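Local coordinates for protein protease (PDB 5EUF) that is a zinc-dependent M16-family peptidase that very probably acts as a virulence factor, cleaving the human junctional adhesion molecule JAM-A and weakening the gastric epithelial barrier, at residues 154-159 against 228-232. Numbering follows the deposited sequence.
Sequences AYVYHP and YMKEP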
loop_
_atom_site.group_PDB
_atom_site.type_symbol
_atom_site.label_atom_id
_atom_site.label_comp_id
_atom_site.label_asym_id
_atom_site.label_seq_id
_atom_site.Cartn_x
_atom_site.Cartn_y
_atom_site.Cartn_z
ATOM N N ALA B 154 9.767 3.332 1.558
ATOM C CA ALA B 154 10.291 2.849 2.831
ATOM C C ALA B 154 9.333 1.881 3.519
ATOM O O ALA B 154 9.763 0.906 4.137
ATOM C CB ALA B 154 10.602 4.024 3.748
ATOM N N TYR B 155 8.039 2.166 3.418
ATOM C CA TYR B 155 7.010 1.311 4.001
ATOM C C TYR B 155 6.155 0.685 2.905
ATOM O O TYR B 155 5.830 1.333 1.909
ATOM C CB TYR B 155 6.123 2.097 4.965
ATOM C CG TYR B 155 6.830 2.644 6.188
ATOM C CD1 TYR B 155 6.967 1.876 7.340
ATOM C CD2 TYR B 155 7.339 3.936 6.200
ATOM C CE1 TYR B 155 7.597 2.372 8.464
ATOM C CE2 TYR B 155 7.973 4.444 7.322
ATOM C CZ TYR B 155 8.098 3.657 8.450
ATOM O OH TYR B 155 8.729 4.158 9.567
ATOM N N VAL B 156 5.783 -0.572 3.099
ATOM C CA VAL B 156 5.053 -1.318 2.082
ATOM C C VAL B 156 3.661 -1.703 2.574
ATOM O O VAL B 156 2.698 -1.728 1.807
ATOM C CB VAL B 156 5.826 -2.588 1.675
ATOM C CG1 VAL B 156 5.047 -3.396 0.654
ATOM C CG2 VAL B 156 7.196 -2.217 1.131
ATOM N N TYR B 157 3.559 -1.974 3.868
ATOM C CA TYR B 157 2.352 -2.557 4.425
ATOM C C TYR B 157 1.714 -1.654 5.475
ATOM O O TYR B 157 0.508 -1.398 5.439
ATOM C CB TYR B 157 2.680 -3.929 5.016
ATOM C CG TYR B 157 1.495 -4.674 5.571
ATOM C CD1 TYR B 157 0.288 -4.710 4.884
ATOM C CD2 TYR B 157 1.587 -5.361 6.772
ATOM C CE1 TYR B 157 -0.796 -5.394 5.388
ATOM C CE2 TYR B 157 0.512 -6.055 7.279
ATOM C CZ TYR B 157 -0.678 -6.067 6.586
ATOM O OH TYR B 157 -1.756 -6.754 7.096
ATOM N N HIS B 158 2.529 -1.175 6.409
ATOM C CA HIS B 158 2.060 -0.288 7.470
ATOM C C HIS B 158 1.516 1.015 6.879
ATOM O O HIS B 158 2.002 1.476 5.848
ATOM C CB HIS B 158 3.199 -0.008 8.452
ATOM C CG HIS B 158 2.778 0.728 9.682
ATOM N ND1 HIS B 158 2.899 2.095 9.809
ATOM C CD2 HIS B 158 2.243 0.288 10.846
ATOM C CE1 HIS B 158 2.454 2.465 10.995
ATOM N NE2 HIS B 158 2.051 1.388 11.645
ATOM N N PRO B 159 0.492 1.604 7.521
ATOM C CA PRO B 159 -0.107 2.866 7.067
ATOM C C PRO B 159 0.878 4.026 6.875
ATOM O O PRO B 159 0.505 5.035 6.277
ATOM C CB PRO B 159 -1.098 3.190 8.183
ATOM C CG PRO B 159 -1.530 1.865 8.667
ATOM C CD PRO B 159 -0.309 0.983 8.591
ATOM N N TYR B 228 -3.291 -3.256 12.824
ATOM C CA TYR B 228 -2.625 -4.545 12.978
ATOM C C TYR B 228 -1.600 -4.799 11.875
ATOM O O TYR B 228 -0.927 -5.828 11.866
ATOM C CB TYR B 228 -3.662 -5.670 12.994
ATOM C CG TYR B 228 -4.628 -5.617 11.832
ATOM C CD1 TYR B 228 -4.342 -6.262 10.635
ATOM C CD2 TYR B 228 -5.824 -4.916 11.927
ATOM C CE1 TYR B 228 -5.221 -6.214 9.567
ATOM C CE2 TYR B 228 -6.708 -4.862 10.865
ATOM C CZ TYR B 228 -6.402 -5.513 9.688
ATOM O OH TYR B 228 -7.278 -5.462 8.628
HETATM N N MSE B 229 -1.484 -3.853 10.951
HETATM C CA MSE B 229 -0.596 -4.004 9.808
HETATM C C MSE B 229 0.835 -3.590 10.132
HETATM O O MSE B 229 1.279 -2.504 9.756
HETATM C CB MSE B 229 -1.121 -3.191 8.622
HETATM C CG MSE B 229 -2.474 -3.658 8.104
HETATM SE SE MSE B 229 -3.768 -2.216 7.938
HETATM C CE MSE B 229 -3.799 -1.627 9.796
ATOM N N LYS B 230 1.558 -4.463 10.826
ATOM C CA LYS B 230 2.937 -4.167 11.197
ATOM C C LYS B 230 3.880 -4.345 10.015
ATOM O O LYS B 230 3.844 -5.367 9.328
ATOM C CB LYS B 230 3.392 -5.050 12.360
ATOM C CG LYS B 230 4.816 -4.757 12.811
ATOM C CD LYS B 230 5.208 -5.572 14.031
ATOM C CE LYS B 230 6.598 -5.187 14.520
ATOM N NZ LYS B 230 7.026 -5.999 15.695
ATOM N N GLU B 231 4.720 -3.343 9.780
ATOM C CA GLU B 231 5.725 -3.423 8.729
ATOM C C GLU B 231 6.712 -4.543 8.996
ATOM O O GLU B 231 7.340 -4.581 10.052
ATOM C CB GLU B 231 6.477 -2.101 8.595
ATOM C CG GLU B 231 6.163 -1.346 7.323
ATOM C CD GLU B 231 6.763 -1.981 6.095
ATOM O OE1 GLU B 231 7.843 -2.597 6.204
ATOM O OE2 GLU B 231 6.149 -1.858 5.017
ATOM N N PRO B 232 6.842 -5.471 8.038
ATOM C CA PRO B 232 7.877 -6.498 8.140
ATOM C C PRO B 232 9.254 -5.849 8.226
ATOM O O PRO B 232 9.437 -4.766 7.671
ATOM C CB PRO B 232 7.713 -7.296 6.842
ATOM C CG PRO B 232 6.303 -7.043 6.414
ATOM C CD PRO B 232 6.013 -5.636 6.831
#
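Glu231 OE2 accepts two consecutive backbone N-H groups, those of Val156 and Tyr157. The bond from Tyr157 N to Glu231 OE2 is 2.8 Å long and reaches the oxygen on its anti side, 25° out of the carboxylate plane; the Val156 N-H points at the same oxygen, but that distance refined too short to be trusted. A bend at chi2 (-72°) turns the carboxylate of Glu231 toward these amides, just after the chain leaves helix 142-154. Glu231 CG meets the edge of the Tyr155 ring, in plane, and packs against His158 CB at 3.4 Å. The other oxygen, OE1, has a long, weak ion pair with Lys257, whose ammonium also binds Ala154 O and lies against the Tyr155 ring in a cation-pi contact. Further along, selenomethionine Met229, the centre of an inverse gamma turn, lays its CB over one face of Tyr157, 3.7 Å from the ring centroid, a CH-pi contact. With chi1 at -177°, the Tyr157 ring points away from its own amide nitrogen and reaches Met229, with Lys230 O at its edge, near the ring plane, 3.4 Å from Tyr157 CD2. Met229 O receives a CA-H...O contact from His158 CA at 3.3 Å and faces the edge of the imidazole, whose NE2 is hydrogen-bonded to Asp307. Phe167 of the second subunit stacks on the Tyr157 ring, so the two loops meet at the subunit interface. A single buried carboxylate oxygen thus serves two amides just past the helix end, and these donors, with a weaker contribution from Lys257, would favour the ionised form of Glu231.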